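Local structure of siderophore biosynthesis lipase/esterase, putative (Aspergillus fumigatus, 6GUP) at residues M162-V166 and S326-S330; F282-S288 and I321-H327. The protein hydrolyses the ester bonds of the siderophore fusarinine C, which supports iron release, and does not act on triacetylfusarinine C. All coordinates share one frame; numbering follows the deposited sequence.

Contact 1 of 2, residues M162-V166 and S326-S330; sequences MQAPV and SHALS
Ala164 and His327 bring the two backbones together, with their CA atoms 6.2 Å apart. Strand 159-163 ends at Gln163, and the chain turns at Ala164. Segment 326-330 has no regular structure. Gln163 makes the polar link: its NE2 donates to the carbonyl O of His327, 3.2 Å away and nearly straight (171°). The acceptor lies in the plane of the Gln163 amide. CG of Gln163 is anti to its backbone N (chi1 -173°) and the chain then bends at chi2, which carries the amide across to the loop. OE1 of the same amide is hydrogen-bonded to His122 and Tyr54, so both ends of the amide are held. CD1 of Leu329 packs against NE2 of Gln163 at 3.5 Å. Small groups line the near side of the His327 ring. Ala164 O lies 3.5 Å from CE1 of His327, and CB of Ala164 lies 3.8 Å from its ND1. CG2 of Val166 meets CE1 of His327 at the ring edge, 3.7 Å away. The ring nitrogens bond elsewhere, ND1 to Asp286 and NE2 to Ser123. This matches the histidine loop of an alpha/beta-hydrolase, with His327 probably the base of a Ser-His-Asp triad.

Contact 2 of 2, residues F282-S288 and I321-H327; sequences FSGADQS and IIPNASH
Ala325 O and Ser326 O, successive carbonyls of one loop, each take a bond of 2.7 Å: Ala325 O from Ala285 N, and Ser326 O from Ser283 OG. The Ser283 hydroxyl approaches from above the carbonyl plane. OG sits beside its own backbone N (chi1 -72°), which turns it to the 321-327 loop. Where the strands run parallel, Ile322 N donates to Phe282 O at 2.8 Å, and Gly284 N donates to Ile322 O. CG1 of Ile321 lies at the edge of the Phe282 ring. CG2 of Ile321 presses on CA of Gly284 at 3.4 Å. These strands and helix 295-307 form a beta-alpha-beta unit at one edge of the alpha/beta-hydrolase sheet, and the loops after them bring Asp286 to His327, consistent with the acid and base of a catalytic triad. ND1 of His327 donates to OD2 of Asp286 at 2.9 Å, on the syn side of the carboxylate and close to the ring plane. The carboxylate and ring planes stand 65° apart. The other oxygen, OD1, accepts from Ser288 N at 2.9 Å in an Asx turn, which helps fix the rotation of the carboxylate. Ser288 OG lies over one face of the imidazole, offset toward its rim. The His327 backbone is held as well: its N donates to OE1 of Gln287 at 3.2 Å.

Contacts 1 and 2 share Ser326 and His327, and their centres are about 7 Å apart. Strands 159-163 and 278-283 are neighbours in the sheet, so the loops after them approach the histidine loop together. Val166 joins the two contacts: its CG2 lies 3.4 Å from OD2 of Asp286, and its CG1 lies 3.9 Å from CB of Ser288. Pro165 O also packs on CE1 of Phe282, at 3.6 Å. Contact 1 holds the His327 carbonyl and packs on the ring edge; contact 2 holds its backbone N and supplies the carboxylate. Ser123, the partner of His327 NE2, lies on what is probably the nucleophile elbow. Together the contacts position His327 and Asp286, the probable base and acid of a triad with Ser123.

Contact 1 of 2, residues M162-V166 and S326-S330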
loop_
_atom_site.group_PDB
_atom_site.type_symbol
_atom_site.label_atom_id
_atom_site.label_comp_id
_atom_site.label_asym_id
_atom_site.label_seq_id
_atom_site.Cartn_x
_atom_site.Cartn_y
_atom_site.Cartn_z
ATOM N N MET A 162 0.937 -10.334 -19.991
ATOM C CA MET A 162 2.148 -9.763 -19.399
ATOM C C MET A 162 2.595 -8.572 -20.238
ATOM O O MET A 162 2.969 -8.732 -21.400
ATOM C CB MET A 162 3.266 -10.808 -19.323
ATOM C CG MET A 162 2.893 -12.058 -18.541
ATOM S SD MET A 162 4.320 -13.004 -17.963
ATOM C CE MET A 162 4.931 -13.709 -19.488
ATOM N N GLN A 163 2.538 -7.380 -19.648
ATOM C CA GLN A 163 2.895 -6.139 -20.333
ATOM C C GLN A 163 4.286 -5.695 -19.892
ATOM O O GLN A 163 4.515 -5.455 -18.705
ATOM C CB GLN A 163 1.857 -5.058 -20.023
ATOM C CG GLN A 163 2.020 -3.768 -20.820
ATOM C CD GLN A 163 2.978 -2.771 -20.185
ATOM O OE1 GLN A 163 2.968 -2.564 -18.974
ATOM N NE2 GLN A 163 3.805 -2.140 -21.009
ATOM N N ALA A 164 5.200 -5.588 -20.858
ATOM C CA ALA A 164 6.601 -5.236 -20.611
ATOM C C ALA A 164 7.277 -6.088 -19.517
ATOM O O ALA A 164 7.806 -5.539 -18.543
ATOM C CB ALA A 164 6.718 -3.746 -20.298
ATOM N N PRO A 165 7.248 -7.432 -19.665
ATOM C CA PRO A 165 8.006 -8.282 -18.741
ATOM C C PRO A 165 9.502 -8.163 -19.025
ATOM O O PRO A 165 9.998 -8.714 -20.011
ATOM C CB PRO A 165 7.483 -9.691 -19.040
ATOM C CG PRO A 165 7.009 -9.628 -20.446
ATOM C CD PRO A 165 6.513 -8.230 -20.666
ATOM N N VAL A 166 10.198 -7.432 -18.157
ATOM C CA VAL A 166 11.574 -7.008 -18.390
ATOM C C VAL A 166 12.454 -7.478 -17.234
ATOM O O VAL A 166 12.056 -7.405 -16.069
ATOM C CB VAL A 166 11.632 -5.468 -18.545
ATOM C CG1 VAL A 166 13.058 -4.932 -18.463
ATOM C CG2 VAL A 166 10.991 -5.055 -19.865
ATOM N N SER A 326 7.158 2.995 -24.846
ATOM C CA SER A 326 8.152 3.002 -23.776
ATOM C C SER A 326 7.734 1.936 -22.767
ATOM O O SER A 326 6.699 1.286 -22.944
ATOM C CB SER A 326 8.238 4.383 -23.119
ATOM O OG SER A 326 7.054 4.698 -22.410
ATOM N N HIS A 327 8.533 1.756 -21.716
ATOM C CA HIS A 327 8.281 0.712 -20.715
ATOM C C HIS A 327 6.901 0.832 -20.066
ATOM O O HIS A 327 6.132 -0.133 -20.052
ATOM C CB HIS A 327 9.360 0.738 -19.628
ATOM C CG HIS A 327 9.222 -0.363 -18.623
ATOM N ND1 HIS A 327 9.533 -1.675 -18.910
ATOM C CD2 HIS A 327 8.791 -0.349 -17.339
ATOM C CE1 HIS A 327 9.307 -2.421 -17.843
ATOM N NE2 HIS A 327 8.857 -1.641 -16.876
ATOM N N ALA A 328 6.605 2.018 -19.539
ATOM C CA ALA A 328 5.333 2.296 -18.863
ATOM C C ALA A 328 4.349 3.126 -19.701
ATOM O O ALA A 328 3.222 3.349 -19.261
ATOM C CB ALA A 328 5.599 2.984 -17.532
ATOM N N LEU A 329 4.764 3.575 -20.891
ATOM C CA LEU A 329 3.915 4.377 -21.788
ATOM C C LEU A 329 3.396 5.655 -21.096
ATOM O O LEU A 329 2.246 6.061 -21.286
ATOM C CB LEU A 329 2.757 3.529 -22.355
ATOM C CG LEU A 329 3.117 2.267 -23.160
ATOM C CD1 LEU A 329 3.450 1.070 -22.274
ATOM C CD2 LEU A 329 1.981 1.900 -24.107
ATOM N N SER A 330 4.270 6.285 -20.309
ATOM C CA SER A 330 3.886 7.379 -19.401
ATOM C C SER A 330 3.738 8.747 -20.067
ATOM O O SER A 330 2.931 9.566 -19.622
ATOM C CB SER A 330 4.911 7.510 -18.269
ATOM O OG SER A 330 5.176 6.259 -17.660
#

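Contact 2 of 2, residues F282-S288 and I321-H327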
loop_
_atom_site.group_PDB
_atom_site.type_symbol
_atom_site.label_atom_id
_atom_site.label_comp_id
_atom_site.label_asym_id
_atom_site.label_seq_id
_atom_site.Cartn_x
_atom_site.Cartn_y
_atom_site.Cartn_z
ATOM N N PHE A 282 5.368 -6.670 -25.485
ATOM C CA PHE A 282 6.623 -5.927 -25.346
ATOM C C PHE A 282 6.458 -4.486 -25.796
ATOM O O PHE A 282 5.598 -4.173 -26.619
ATOM C CB PHE A 282 7.763 -6.552 -26.172
ATOM C CG PHE A 282 8.550 -7.635 -25.471
ATOM C CD1 PHE A 282 8.520 -7.826 -24.082
ATOM C CD2 PHE A 282 9.388 -8.450 -26.225
ATOM C CE1 PHE A 282 9.276 -8.822 -23.487
ATOM C CE2 PHE A 282 10.147 -9.445 -25.628
ATOM C CZ PHE A 282 10.089 -9.632 -24.260
ATOM N N SER A 283 7.318 -3.625 -25.261
ATOM C CA SER A 283 7.385 -2.227 -25.659
ATOM C C SER A 283 8.551 -2.064 -26.636
ATOM O O SER A 283 9.686 -2.419 -26.318
ATOM C CB SER A 283 7.552 -1.342 -24.425
ATOM O OG SER A 283 6.350 -1.297 -23.676
ATOM N N GLY A 284 8.257 -1.556 -27.834
ATOM C CA GLY A 284 9.248 -1.439 -28.909
ATOM C C GLY A 284 10.387 -0.476 -28.643
ATOM O O GLY A 284 11.513 -0.707 -29.092
ATOM N N ALA A 285 10.094 0.599 -27.916
ATOM C CA ALA A 285 11.101 1.568 -27.487
ATOM C C ALA A 285 11.330 1.480 -25.976
ATOM O O ALA A 285 11.511 2.505 -25.311
ATOM C CB ALA A 285 10.664 2.971 -27.884
ATOM N N ASP A 286 11.325 0.256 -25.440
ATOM C CA ASP A 286 11.519 0.041 -24.008
ATOM C C ASP A 286 12.940 0.448 -23.635
ATOM O O ASP A 286 13.916 -0.175 -24.057
ATOM C CB ASP A 286 11.260 -1.418 -23.612
ATOM C CG ASP A 286 11.058 -1.595 -22.116
ATOM O OD1 ASP A 286 11.845 -1.033 -21.327
ATOM O OD2 ASP A 286 10.114 -2.312 -21.726
ATOM N N GLN A 287 13.027 1.510 -22.841
ATOM C CA GLN A 287 14.303 2.071 -22.404
ATOM C C GLN A 287 15.022 1.230 -21.339
ATOM O O GLN A 287 16.205 1.452 -21.093
ATOM C CB GLN A 287 14.129 3.532 -21.938
ATOM C CG GLN A 287 13.420 3.765 -20.599
ATOM C CD GLN A 287 11.910 3.553 -20.628
ATOM O OE1 GLN A 287 11.321 3.258 -21.669
ATOM N NE2 GLN A 287 11.278 3.702 -19.470
ATOM N N SER A 288 14.310 0.295 -20.702
ATOM C CA SER A 288 14.905 -0.626 -19.723
ATOM C C SER A 288 15.603 -1.836 -20.351
ATOM O O SER A 288 16.411 -2.483 -19.689
ATOM C CB SER A 288 13.838 -1.127 -18.742
ATOM O OG SER A 288 13.241 -0.048 -18.045
ATOM N N ILE A 321 5.502 -6.811 -30.226
ATOM C CA ILE A 321 6.296 -5.677 -29.782
ATOM C C ILE A 321 5.574 -4.408 -30.235
ATOM O O ILE A 321 5.531 -4.114 -31.430
ATOM C CB ILE A 321 7.725 -5.764 -30.372
ATOM C CG1 ILE A 321 8.411 -7.056 -29.898
ATOM C CG2 ILE A 321 8.563 -4.558 -29.965
ATOM C CD1 ILE A 321 9.710 -7.379 -30.602
ATOM N N ILE A 322 5.019 -3.665 -29.273
ATOM C CA ILE A 322 4.221 -2.464 -29.562
ATOM C C ILE A 322 5.157 -1.398 -30.153
ATOM O O ILE A 322 6.128 -1.021 -29.493
ATOM C CB ILE A 322 3.528 -1.875 -28.301
ATOM C CG1 ILE A 322 2.659 -2.913 -27.557
ATOM C CG2 ILE A 322 2.677 -0.662 -28.672
ATOM C CD1 ILE A 322 1.455 -3.438 -28.311
ATOM N N PRO A 323 4.882 -0.920 -31.391
ATOM C CA PRO A 323 5.768 0.088 -32.002
ATOM C C PRO A 323 5.852 1.399 -31.213
ATOM O O PRO A 323 4.823 1.924 -30.784
ATOM C CB PRO A 323 5.134 0.343 -33.378
ATOM C CG PRO A 323 4.284 -0.842 -33.650
ATOM C CD PRO A 323 3.816 -1.342 -32.320
ATOM N N ASN A 324 7.078 1.885 -31.006
ATOM C CA ASN A 324 7.359 3.171 -30.339
ATOM C C ASN A 324 6.950 3.271 -28.857
ATOM O O ASN A 324 7.046 4.354 -28.273
ATOM C CB ASN A 324 6.738 4.344 -31.124
ATOM C CG ASN A 324 7.082 4.314 -32.603
ATOM O OD1 ASN A 324 6.202 4.426 -33.457
ATOM N ND2 ASN A 324 8.365 4.160 -32.913
ATOM N N ALA A 325 6.530 2.163 -28.242
ATOM C CA ALA A 325 6.065 2.185 -26.855
ATOM C C ALA A 325 7.257 2.204 -25.910
ATOM O O ALA A 325 8.242 1.510 -26.146
ATOM C CB ALA A 325 5.186 0.980 -26.557
ATOM N N SER A 326 7.158 2.995 -24.846
ATOM C CA SER A 326 8.152 3.002 -23.776
ATOM C C SER A 326 7.734 1.936 -22.767
ATOM O O SER A 326 6.699 1.286 -22.944
ATOM C CB SER A 326 8.238 4.383 -23.119
ATOM O OG SER A 326 7.054 4.698 -22.410
ATOM N N HIS A 327 8.533 1.756 -21.716
ATOM C CA HIS A 327 8.281 0.712 -20.715
ATOM C C HIS A 327 6.901 0.832 -20.066
ATOM O O HIS A 327 6.132 -0.133 -20.052
ATOM C CB HIS A 327 9.360 0.738 -19.628
ATOM C CG HIS A 327 9.222 -0.363 -18.623
ATOM N ND1 HIS A 327 9.533 -1.675 -18.910
ATOM C CD2 HIS A 327 8.791 -0.349 -17.339
ATOM C CE1 HIS A 327 9.307 -2.421 -17.843
ATOM N NE2 HIS A 327 8.857 -1.641 -16.876
#